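Local coordinates for arginyl-tRNA synthetase (Campylobacter jejuni, PDB 3FNR), which catalyses the ATP-dependent attachment of L-arginine to tRNA(Arg), releasing AMP and diphosphate, as a monomeric class I aminoacyl-tRNA synthetase, at residues L3-A12 and L366-L377; I347-I358 and E425-A436. The protein carries 1 engineered substitution. All blocks are in the same frame, centred on the assembly; numbering follows the deposited sequence.

Contact 1 of 2, residues L3-A12 and L366-L377; sequences LSKTFLNELA and LQSLNQDGVNLL. Engineered in segment 3-12: Leu3 (natural residue Ile).
Lys5 lies across the 366-369 turn and Val374 in the first turn of the helix that follows, where the N-terminal helix of the chain packs on the α-helical DALR anticodon-binding domain. Its CB sits against the amide of Gln367, 3.6 Å from NE2. CG and CD then run over the side of Val374, CD coming within 3.8 Å of CG2, and the two side chains meet at about a right angle. CE passes among the carbonyl oxygens of the type I turn Leu366-Leu369, and NZ donates a 2.8 Å hydrogen bond to Gln367 O. The approach is bent, with a C=O...N angle of 141° and the donor tilted from the carbonyl plane. Bends at chi2 and chi3 swing CE and NZ from Val374 toward these carbonyls. The lysine thus lays CG and CD on an apolar surface, while CE sits among backbone oxygens and the ammonium bonds to one of them.

Val374 is shared: CG2 faces the lysine, while CG1 meets Leu8 CD1 and the CB of Leu3, an engineered residue. One helical turn on, Leu377 brings CD2 to 3.7 Å from Leu8 CB. Ala12 carries the apolar strip onward, its CB touching Leu366 CD2. The helical segments 5-12 and 371-377 cross at 43° with axes 11.2 Å apart, a spacing filled by these leucines and the valine. Each helix begins with a capped first turn, Ser4 OG accepting weakly from Phe7 N and Asn370 OD1 from Gly373 N. Asn9 OD1, which accepts a hydrogen bond from Lys430 NZ of helix 425-445, also rests 3.4 Å from Leu366 CD2.

Contact 2 of 2, residues I347-I358 and E425-A436; sequences IHQVFAKAGKKI and ENDLLKLFSLVA. With SO4 (sulfate ion), chain D.
The isobutyl group of Leu429 lies against the ring of Phe351, with CD2 over the ring centre in a CH-pi contact, 4.0 Å from the centroid. Ile358 CG2 covers the opposite face nearer the rim, holding the ring between two aliphatic groups. A turn away, Ile347 is a knob in the hole formed by Phe432, Ser433, Val435 and Ala436, its CG2 3.7 Å from Phe432 CB. Val350 CG1 meets the edge of the Phe432 ring in its plane, and Phe410 and Tyr414 of helix 398-416 pack edge-to-face with that ring.

Farther out, extended Lys356 reaches across so that NZ is held twice: by Asn426 OD1 at 2.7 Å, on a lone pair in the carbonyl plane, and by a salt bridge to Glu425 OE1, which NZ approaches from above the carboxylate plane. Gly421 N binds the other carboxylate oxygen. Lys353 NZ hydrogen-bonds a sulfate, probably from the crystallisation liquor, also held by Tyr414 OH. Gly355, with positive phi, is the C-prime residue of a Schellman motif, Lys356 N bonding Phe351 O and Gly355 N weakly Ala352 O. The roughly antiparallel helical segments, crossing at -147°, are characteristic of the α-helical DALR anticodon-binding bundle.

Overall arrangement
From the N terminus, the chain leaves helix 5-17, runs through the catalytic domain and returns at residues 366-377, where contact 1 closes a loop of 353 residues. Helix 336-353 enters within that span, and its partner 425-436 comes only after 366-377, so contact 2, closing 66 residues, crosses contact 1. The contact centres lie 15 Å apart on the same side of the chain's centre. Helix 425-445 joins them: Asp427 meets Ser368, and Leu431 and Leu434 pack on Leu377. Together they tie the N-terminal helix and helices 336-353, 371-381 and 425-445 into one helical body.

Contact 1 of 2, residues L3-A12 and L366-L377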
loop_
_atom_site.group_PDB
_atom_site.type_symbol
_atom_site.label_atom_id
_atom_site.label_comp_id
_atom_site.label_asym_id
_atom_site.label_seq_id
_atom_site.Cartn_x
_atom_site.Cartn_y
_atom_site.Cartn_z
ATOM N N LEU A 3 27.765 -22.724 -14.380
ATOM C CA LEU A 3 26.309 -23.051 -14.365
ATOM C C LEU A 3 25.902 -23.931 -15.538
ATOM O O LEU A 3 26.458 -23.824 -16.639
ATOM C CB LEU A 3 25.456 -21.785 -14.348
ATOM C CG LEU A 3 25.484 -20.898 -13.104
ATOM C CD1 LEU A 3 24.690 -19.627 -13.367
ATOM C CD2 LEU A 3 24.948 -21.626 -11.879
ATOM N N SER A 4 24.920 -24.792 -15.297
ATOM C CA SER A 4 24.431 -25.712 -16.314
ATOM C C SER A 4 23.427 -25.010 -17.213
ATOM O O SER A 4 22.319 -24.691 -16.783
ATOM C CB SER A 4 23.800 -26.952 -15.671
ATOM O OG SER A 4 23.312 -27.847 -16.654
ATOM N N LYS A 5 23.827 -24.774 -18.460
ATOM C CA LYS A 5 22.953 -24.171 -19.459
ATOM C C LYS A 5 21.790 -25.083 -19.818
ATOM O O LYS A 5 20.692 -24.593 -20.081
ATOM C CB LYS A 5 23.741 -23.779 -20.708
ATOM C CG LYS A 5 24.426 -22.432 -20.577
ATOM C CD LYS A 5 25.882 -22.529 -20.973
ATOM C CE LYS A 5 26.131 -21.884 -22.298
ATOM N NZ LYS A 5 27.457 -22.272 -22.860
ATOM N N THR A 6 22.036 -26.395 -19.804
ATOM C CA THR A 6 20.994 -27.397 -20.049
ATOM C C THR A 6 19.866 -27.280 -19.026
ATOM O O THR A 6 18.689 -27.295 -19.393
ATOM C CB THR A 6 21.553 -28.852 -20.024
ATOM O OG1 THR A 6 22.704 -28.944 -20.867
ATOM C CG2 THR A 6 20.495 -29.858 -20.511
ATOM N N PHE A 7 20.243 -27.146 -17.755
ATOM C CA PHE A 7 19.291 -27.049 -16.651
ATOM C C PHE A 7 18.516 -25.738 -16.720
ATOM O O PHE A 7 17.287 -25.743 -16.734
ATOM C CB PHE A 7 20.008 -27.189 -15.302
ATOM C CG PHE A 7 19.080 -27.136 -14.104
ATOM C CD1 PHE A 7 18.252 -28.216 -13.797
ATOM C CD2 PHE A 7 19.043 -26.006 -13.283
ATOM C CE1 PHE A 7 17.394 -28.172 -12.695
ATOM C CE2 PHE A 7 18.183 -25.949 -12.176
ATOM C CZ PHE A 7 17.359 -27.039 -11.881
ATOM N N LEU A 8 19.243 -24.625 -16.797
ATOM C CA LEU A 8 18.635 -23.298 -16.942
ATOM C C LEU A 8 17.715 -23.176 -18.162
ATOM O O LEU A 8 16.674 -22.513 -18.095
ATOM C CB LEU A 8 19.709 -22.214 -16.981
ATOM C CG LEU A 8 20.597 -21.971 -15.751
ATOM C CD1 LEU A 8 21.693 -20.979 -16.099
ATOM C CD2 LEU A 8 19.801 -21.477 -14.540
ATOM N N ASN A 9 18.090 -23.821 -19.267
ATOM C CA ASN A 9 17.243 -23.843 -20.462
ATOM C C ASN A 9 15.920 -24.550 -20.193
ATOM O O ASN A 9 14.876 -24.104 -20.654
ATOM C CB ASN A 9 17.953 -24.514 -21.639
ATOM C CG ASN A 9 17.146 -24.453 -22.918
ATOM O OD1 ASN A 9 16.741 -23.377 -23.364
ATOM N ND2 ASN A 9 16.911 -25.610 -23.518
ATOM N N GLU A 10 15.968 -25.644 -19.435
ATOM C CA GLU A 10 14.749 -26.351 -19.055
ATOM C C GLU A 10 13.832 -25.473 -18.212
ATOM O O GLU A 10 12.628 -25.424 -18.460
ATOM C CB GLU A 10 15.048 -27.686 -18.361
ATOM C CG GLU A 10 15.376 -28.832 -19.333
ATOM C CD GLU A 10 14.501 -28.831 -20.585
ATOM O OE1 GLU A 10 13.264 -29.006 -20.468
ATOM O OE2 GLU A 10 15.058 -28.654 -21.692
ATOM N N LEU A 11 14.418 -24.759 -17.251
ATOM C CA LEU A 11 13.689 -23.765 -16.452
ATOM C C LEU A 11 13.123 -22.645 -17.320
ATOM O O LEU A 11 11.992 -22.196 -17.103
ATOM C CB LEU A 11 14.582 -23.179 -15.351
ATOM C CG LEU A 11 15.010 -24.086 -14.189
ATOM C CD1 LEU A 11 15.701 -23.261 -13.114
ATOM C CD2 LEU A 11 13.831 -24.851 -13.582
ATOM N N ALA A 12 13.906 -22.211 -18.309
ATOM C CA ALA A 12 13.464 -21.199 -19.270
ATOM C C ALA A 12 12.264 -21.696 -20.061
ATOM O O ALA A 12 11.287 -20.967 -20.229
ATOM C CB ALA A 12 14.592 -20.800 -20.195
ATOM N N LEU A 366 19.956 -22.305 -25.930
ATOM C CA LEU A 366 20.755 -21.351 -25.131
ATOM C C LEU A 366 22.224 -21.755 -24.939
ATOM O O LEU A 366 22.959 -21.112 -24.189
ATOM C CB LEU A 366 20.085 -21.074 -23.772
ATOM C CG LEU A 366 19.051 -19.952 -23.602
ATOM C CD1 LEU A 366 18.403 -19.506 -24.887
ATOM C CD2 LEU A 366 17.994 -20.350 -22.591
ATOM N N GLN A 367 22.652 -22.798 -25.644
ATOM C CA GLN A 367 23.989 -23.355 -25.466
ATOM C C GLN A 367 25.096 -22.396 -25.928
ATOM O O GLN A 367 26.208 -22.439 -25.411
ATOM C CB GLN A 367 24.094 -24.698 -26.187
ATOM C CG GLN A 367 24.957 -25.736 -25.472
ATOM C CD GLN A 367 24.413 -26.122 -24.106
ATOM O OE1 GLN A 367 23.265 -26.550 -23.972
ATOM N NE2 GLN A 367 25.244 -25.974 -23.083
ATOM N N SER A 368 24.778 -21.501 -26.863
ATOM C CA SER A 368 25.776 -20.571 -27.400
ATOM C C SER A 368 26.008 -19.316 -26.569
ATOM O O SER A 368 26.887 -18.516 -26.893
ATOM C CB SER A 368 25.404 -20.156 -28.817
ATOM O OG SER A 368 24.319 -19.240 -28.788
ATOM N N LEU A 369 25.217 -19.131 -25.517
ATOM C CA LEU A 369 25.354 -17.968 -24.633
ATOM C C LEU A 369 26.744 -17.859 -24.005
ATOM O O LEU A 369 27.272 -18.836 -23.477
ATOM C CB LEU A 369 24.293 -18.022 -23.533
ATOM C CG LEU A 369 23.033 -17.153 -23.607
ATOM C CD1 LEU A 369 22.577 -16.852 -25.022
ATOM C CD2 LEU A 369 21.910 -17.813 -22.817
ATOM N N ASN A 370 27.334 -16.670 -24.086
ATOM C CA ASN A 370 28.579 -16.376 -23.398
ATOM C C ASN A 370 28.313 -16.198 -21.899
ATOM O O ASN A 370 27.155 -16.194 -21.482
ATOM C CB ASN A 370 29.295 -15.158 -24.024
ATOM C CG ASN A 370 28.518 -13.847 -23.889
ATOM O OD1 ASN A 370 27.603 -13.712 -23.080
ATOM N ND2 ASN A 370 28.896 -12.868 -24.695
ATOM N N GLN A 371 29.370 -16.041 -21.105
ATOM C CA GLN A 371 29.244 -15.902 -19.648
ATOM C C GLN A 371 28.293 -14.786 -19.215
ATOM O O GLN A 371 27.504 -14.974 -18.288
ATOM C CB GLN A 371 30.619 -15.698 -19.020
ATOM C CG GLN A 371 30.664 -15.758 -17.505
ATOM C CD GLN A 371 30.202 -17.085 -16.948
ATOM O OE1 GLN A 371 30.849 -18.116 -17.147
ATOM N NE2 GLN A 371 29.077 -17.069 -16.239
ATOM N N ASP A 372 28.363 -13.642 -19.901
ATOM C CA ASP A 372 27.457 -12.513 -19.667
ATOM C C ASP A 372 26.005 -12.877 -19.933
ATOM O O ASP A 372 25.116 -12.412 -19.231
ATOM C CB ASP A 372 27.837 -11.316 -20.544
ATOM C CG ASP A 372 28.977 -10.499 -19.968
ATOM O OD1 ASP A 372 29.869 -10.093 -20.748
ATOM O OD2 ASP A 372 28.983 -10.255 -18.740
ATOM N N GLY A 373 25.772 -13.696 -20.958
ATOM C CA GLY A 373 24.437 -14.162 -21.285
ATOM C C GLY A 373 23.918 -15.150 -20.252
ATOM O O GLY A 373 22.740 -15.106 -19.892
ATOM N N VAL A 374 24.788 -16.047 -19.782
ATOM C CA VAL A 374 24.404 -17.025 -18.760
ATOM C C VAL A 374 24.077 -16.339 -17.424
ATOM O O VAL A 374 23.109 -16.709 -16.758
ATOM C CB VAL A 374 25.470 -18.135 -18.562
ATOM C CG1 VAL A 374 25.009 -19.163 -17.512
ATOM C CG2 VAL A 374 25.764 -18.851 -19.891
ATOM N N ASN A 375 24.871 -15.331 -17.051
ATOM C CA ASN A 375 24.587 -14.538 -15.848
ATOM C C ASN A 375 23.211 -13.887 -15.927
ATOM O O ASN A 375 22.450 -13.922 -14.965
ATOM C CB ASN A 375 25.630 -13.437 -15.640
ATOM C CG ASN A 375 26.989 -13.973 -15.223
ATOM O OD1 ASN A 375 27.138 -15.136 -14.838
ATOM N ND2 ASN A 375 27.992 -13.110 -15.284
ATOM N N LEU A 376 22.907 -13.314 -17.088
ATOM C CA LEU A 376 21.654 -12.614 -17.315
ATOM C C LEU A 376 20.494 -13.586 -17.319
ATOM O O LEU A 376 19.417 -13.265 -16.820
ATOM C CB LEU A 376 21.709 -11.827 -18.623
ATOM C CG LEU A 376 20.589 -10.833 -18.951
ATOM C CD1 LEU A 376 20.491 -9.722 -17.919
ATOM C CD2 LEU A 376 20.831 -10.258 -20.338
ATOM N N LEU A 377 20.730 -14.772 -17.879
ATOM C CA LEU A 377 19.768 -15.869 -17.841
ATOM C C LEU A 377 19.485 -16.285 -16.402
ATOM O O LEU A 377 18.320 -16.383 -16.002
ATOM C CB LEU A 377 20.293 -17.062 -18.650
ATOM C CG LEU A 377 19.602 -18.429 -18.588
ATOM C CD1 LEU A 377 18.183 -18.358 -19.100
ATOM C CD2 LEU A 377 20.398 -19.450 -19.395
#

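Contact 2 of 2, residues I347-I358 and E425-A436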
loop_
_atom_site.group_PDB
_atom_site.type_symbol
_atom_site.label_atom_id
_atom_site.label_comp_id
_atom_site.label_asym_id
_atom_site.label_seq_id
_atom_site.Cartn_x
_atom_site.Cartn_y
_atom_site.Cartn_z
ATOM N N ILE A 347 13.497 -4.935 -25.784
ATOM C CA ILE A 347 13.272 -6.351 -26.114
ATOM C C ILE A 347 12.111 -6.505 -27.088
ATOM O O ILE A 347 12.215 -7.237 -28.075
ATOM C CB ILE A 347 13.014 -7.210 -24.843
ATOM C CG1 ILE A 347 14.280 -7.271 -23.995
ATOM C CG2 ILE A 347 12.575 -8.638 -25.211
ATOM C CD1 ILE A 347 14.074 -7.528 -22.536
ATOM N N HIS A 348 11.015 -5.803 -26.811
ATOM C CA HIS A 348 9.833 -5.825 -27.674
ATOM C C HIS A 348 10.162 -5.372 -29.099
ATOM O O HIS A 348 9.683 -5.962 -30.071
ATOM C CB HIS A 348 8.718 -4.962 -27.079
ATOM C CG HIS A 348 7.430 -5.037 -27.836
ATOM N ND1 HIS A 348 6.524 -6.063 -27.664
ATOM C CD2 HIS A 348 6.897 -4.218 -28.775
ATOM C CE1 HIS A 348 5.487 -5.870 -28.461
ATOM N NE2 HIS A 348 5.689 -4.758 -29.146
ATOM N N GLN A 349 11.004 -4.346 -29.207
ATOM C CA GLN A 349 11.414 -3.792 -30.494
ATOM C C GLN A 349 12.364 -4.681 -31.290
ATOM O O GLN A 349 12.228 -4.778 -32.511
ATOM C CB GLN A 349 12.007 -2.391 -30.316
ATOM C CG GLN A 349 11.026 -1.251 -30.625
ATOM C CD GLN A 349 9.702 -1.356 -29.870
ATOM O OE1 GLN A 349 8.680 -1.758 -30.435
ATOM N NE2 GLN A 349 9.719 -0.996 -28.591
ATOM N N VAL A 350 13.310 -5.333 -30.612
ATOM C CA VAL A 350 14.229 -6.247 -31.295
ATOM C C VAL A 350 13.488 -7.470 -31.871
ATOM O O VAL A 350 13.855 -7.977 -32.931
ATOM C CB VAL A 350 15.504 -6.602 -30.437
ATOM C CG1 VAL A 350 15.191 -7.554 -29.294
ATOM C CG2 VAL A 350 16.602 -7.186 -31.306
ATOM N N PHE A 351 12.419 -7.897 -31.203
ATOM C CA PHE A 351 11.563 -8.969 -31.714
ATOM C C PHE A 351 10.786 -8.551 -32.968
ATOM O O PHE A 351 10.529 -9.377 -33.853
ATOM C CB PHE A 351 10.581 -9.439 -30.638
ATOM C CG PHE A 351 11.067 -10.612 -29.844
ATOM C CD1 PHE A 351 10.818 -11.908 -30.277
ATOM C CD2 PHE A 351 11.777 -10.426 -28.666
ATOM C CE1 PHE A 351 11.261 -12.999 -29.547
ATOM C CE2 PHE A 351 12.234 -11.517 -27.930
ATOM C CZ PHE A 351 11.965 -12.804 -28.370
ATOM N N ALA A 352 10.407 -7.274 -33.019
ATOM C CA ALA A 352 9.701 -6.712 -34.162
ATOM C C ALA A 352 10.664 -6.529 -35.328
ATOM O O ALA A 352 10.304 -6.774 -36.480
ATOM C CB ALA A 352 9.057 -5.386 -33.786
ATOM N N LYS A 353 11.890 -6.112 -35.009
ATOM C CA LYS A 353 12.965 -5.950 -35.985
ATOM C C LYS A 353 13.328 -7.284 -36.650
ATOM O O LYS A 353 13.538 -7.342 -37.866
ATOM C CB LYS A 353 14.185 -5.331 -35.302
ATOM C CG LYS A 353 15.358 -5.003 -36.208
ATOM C CD LYS A 353 16.523 -4.411 -35.407
ATOM C CE LYS A 353 17.775 -4.241 -36.270
ATOM N NZ LYS A 353 18.753 -3.282 -35.679
ATOM N N ALA A 354 13.371 -8.350 -35.852
ATOM C CA ALA A 354 13.689 -9.690 -36.340
ATOM C C ALA A 354 12.512 -10.359 -37.052
ATOM O O ALA A 354 12.689 -11.399 -37.689
ATOM C CB ALA A 354 14.174 -10.567 -35.189
ATOM N N GLY A 355 11.322 -9.771 -36.933
ATOM C CA GLY A 355 10.100 -10.336 -37.506
ATOM C C GLY A 355 9.739 -11.672 -36.885
ATOM O O GLY A 355 9.353 -12.616 -37.588
ATOM N N LYS A 356 9.886 -11.758 -35.563
ATOM C CA LYS A 356 9.629 -13.001 -34.842
ATOM C C LYS A 356 8.755 -12.809 -33.606
ATOM O O LYS A 356 8.766 -11.747 -32.973
ATOM C CB LYS A 356 10.946 -13.686 -34.471
ATOM C CG LYS A 356 11.587 -14.451 -35.614
ATOM C CD LYS A 356 12.979 -14.935 -35.251
ATOM C CE LYS A 356 13.593 -15.736 -36.386
ATOM N NZ LYS A 356 15.058 -15.925 -36.206
ATOM N N LYS A 357 7.982 -13.842 -33.286
ATOM C CA LYS A 357 7.247 -13.903 -32.029
ATOM C C LYS A 357 8.027 -14.779 -31.059
ATOM O O LYS A 357 8.910 -15.543 -31.470
ATOM C CB LYS A 357 5.835 -14.453 -32.241
ATOM C CG LYS A 357 4.858 -13.462 -32.874
ATOM C CD LYS A 357 3.474 -14.084 -33.091
ATOM C CE LYS A 357 2.656 -14.139 -31.796
ATOM N NZ LYS A 357 1.308 -14.753 -31.988
ATOM N N ILE A 358 7.692 -14.674 -29.774
ATOM C CA ILE A 358 8.419 -15.381 -28.713
ATOM C C ILE A 358 8.302 -16.906 -28.804
ATOM O O ILE A 358 9.130 -17.627 -28.256
ATOM C CB ILE A 358 8.049 -14.861 -27.283
ATOM C CG1 ILE A 358 6.544 -14.983 -27.010
ATOM C CG2 ILE A 358 8.516 -13.412 -27.094
ATOM C CD1 ILE A 358 6.117 -14.502 -25.618
ATOM N N GLU A 425 20.765 -15.761 -33.218
ATOM C CA GLU A 425 19.671 -14.815 -33.041
ATOM C C GLU A 425 18.615 -15.377 -32.099
ATOM O O GLU A 425 18.229 -14.717 -31.133
ATOM C CB GLU A 425 19.062 -14.474 -34.406
ATOM C CG GLU A 425 17.946 -13.448 -34.380
ATOM C CD GLU A 425 17.357 -13.191 -35.755
ATOM O OE1 GLU A 425 16.158 -13.481 -35.950
ATOM O OE2 GLU A 425 18.092 -12.707 -36.643
ATOM N N ASN A 426 18.181 -16.606 -32.371
ATOM C CA ASN A 426 17.157 -17.274 -31.576
ATOM C C ASN A 426 17.517 -17.464 -30.103
ATOM O O ASN A 426 16.664 -17.282 -29.235
ATOM C CB ASN A 426 16.771 -18.603 -32.221
ATOM C CG ASN A 426 16.046 -18.415 -33.536
ATOM O OD1 ASN A 426 15.779 -17.286 -33.949
ATOM N ND2 ASN A 426 15.724 -19.518 -34.202
ATOM N N ASP A 427 18.776 -17.821 -29.841
ATOM C CA ASP A 427 19.315 -17.956 -28.482
ATOM C C ASP A 427 19.217 -16.643 -27.723
ATOM O O ASP A 427 18.754 -16.604 -26.577
ATOM C CB ASP A 427 20.783 -18.395 -28.526
ATOM C CG ASP A 427 20.958 -19.907 -28.462
ATOM O OD1 ASP A 427 19.956 -20.647 -28.428
ATOM O OD2 ASP A 427 22.118 -20.364 -28.428
ATOM N N LEU A 428 19.648 -15.569 -28.375
ATOM C CA LEU A 428 19.623 -14.232 -27.787
ATOM C C LEU A 428 18.197 -13.723 -27.588
ATOM O O LEU A 428 17.877 -13.181 -26.538
ATOM C CB LEU A 428 20.437 -13.258 -28.635
ATOM C CG LEU A 428 21.934 -13.578 -28.727
ATOM C CD1 LEU A 428 22.594 -12.755 -29.831
ATOM C CD2 LEU A 428 22.617 -13.333 -27.397
ATOM N N LEU A 429 17.348 -13.910 -28.592
ATOM C CA LEU A 429 15.938 -13.559 -28.473
ATOM C C LEU A 429 15.243 -14.306 -27.331
ATOM O O LEU A 429 14.508 -13.692 -26.559
ATOM C CB LEU A 429 15.205 -13.787 -29.795
ATOM C CG LEU A 429 15.539 -12.801 -30.920
ATOM C CD1 LEU A 429 14.828 -13.205 -32.205
ATOM C CD2 LEU A 429 15.195 -11.361 -30.537
ATOM N N LYS A 430 15.489 -15.613 -27.216
ATOM C CA LYS A 430 14.877 -16.422 -26.153
ATOM C C LYS A 430 15.330 -15.925 -24.780
ATOM O O LYS A 430 14.514 -15.792 -23.859
ATOM C CB LYS A 430 15.203 -17.904 -26.316
ATOM C CG LYS A 430 14.382 -18.827 -25.408
ATOM C CD LYS A 430 14.852 -20.273 -25.508
ATOM C CE LYS A 430 14.275 -21.133 -24.403
ATOM N NZ LYS A 430 14.569 -22.576 -24.635
ATOM N N LEU A 431 16.626 -15.638 -24.667
ATOM C CA LEU A 431 17.172 -15.003 -23.490
ATOM C C LEU A 431 16.382 -13.735 -23.185
ATOM O O LEU A 431 15.891 -13.571 -22.071
ATOM C CB LEU A 431 18.651 -14.664 -23.685
ATOM C CG LEU A 431 19.311 -13.854 -22.564
ATOM C CD1 LEU A 431 19.248 -14.596 -21.254
ATOM C CD2 LEU A 431 20.747 -13.525 -22.888
ATOM N N PHE A 432 16.241 -12.872 -24.190
ATOM C CA PHE A 432 15.571 -11.581 -24.033
ATOM C C PHE A 432 14.118 -11.753 -23.613
ATOM O O PHE A 432 13.623 -10.990 -22.781
ATOM C CB PHE A 432 15.656 -10.760 -25.324
ATOM C CG PHE A 432 17.013 -10.140 -25.581
ATOM C CD1 PHE A 432 17.136 -9.107 -26.498
ATOM C CD2 PHE A 432 18.157 -10.575 -24.910
ATOM C CE1 PHE A 432 18.367 -8.529 -26.757
ATOM C CE2 PHE A 432 19.401 -10.008 -25.167
ATOM C CZ PHE A 432 19.505 -8.982 -26.088
ATOM N N SER A 433 13.454 -12.774 -24.159
ATOM C CA SER A 433 12.041 -13.030 -23.869
ATOM C C SER A 433 11.849 -13.372 -22.405
ATOM O O SER A 433 10.824 -13.042 -21.811
ATOM C CB SER A 433 11.480 -14.147 -24.746
ATOM O OG SER A 433 11.937 -15.411 -24.311
ATOM N N LEU A 434 12.861 -14.009 -21.826
ATOM C CA LEU A 434 12.840 -14.339 -20.416
ATOM C C LEU A 434 13.108 -13.125 -19.514
ATOM O O LEU A 434 12.503 -13.002 -18.449
ATOM C CB LEU A 434 13.835 -15.455 -20.148
ATOM C CG LEU A 434 13.714 -16.181 -18.817
ATOM C CD1 LEU A 434 12.390 -16.935 -18.699
ATOM C CD2 LEU A 434 14.867 -17.118 -18.749
ATOM N N VAL A 435 14.008 -12.242 -19.940
ATOM C CA VAL A 435 14.264 -10.968 -19.247
ATOM C C VAL A 435 13.006 -10.086 -19.251
ATOM O O VAL A 435 12.621 -9.537 -18.221
ATOM C CB VAL A 435 15.469 -10.208 -19.865
ATOM C CG1 VAL A 435 15.713 -8.871 -19.168
ATOM C CG2 VAL A 435 16.739 -11.073 -19.801
ATOM N N ALA A 436 12.359 -9.983 -20.409
ATOM C CA ALA A 436 11.106 -9.251 -20.530
ATOM C C ALA A 436 10.042 -9.800 -19.574
ATOM O O ALA A 436 9.277 -9.032 -18.991
ATOM C CB ALA A 436 10.604 -9.287 -21.969
HETATM S S SO4 D . 20.532 -5.475 -33.158
HETATM O O1 SO4 D . 19.953 -6.679 -33.725
HETATM O O2 SO4 D . 19.462 -4.677 -32.573
HETATM O O3 SO4 D . 21.523 -5.814 -32.146
HETATM O O4 SO4 D . 21.202 -4.723 -34.210
#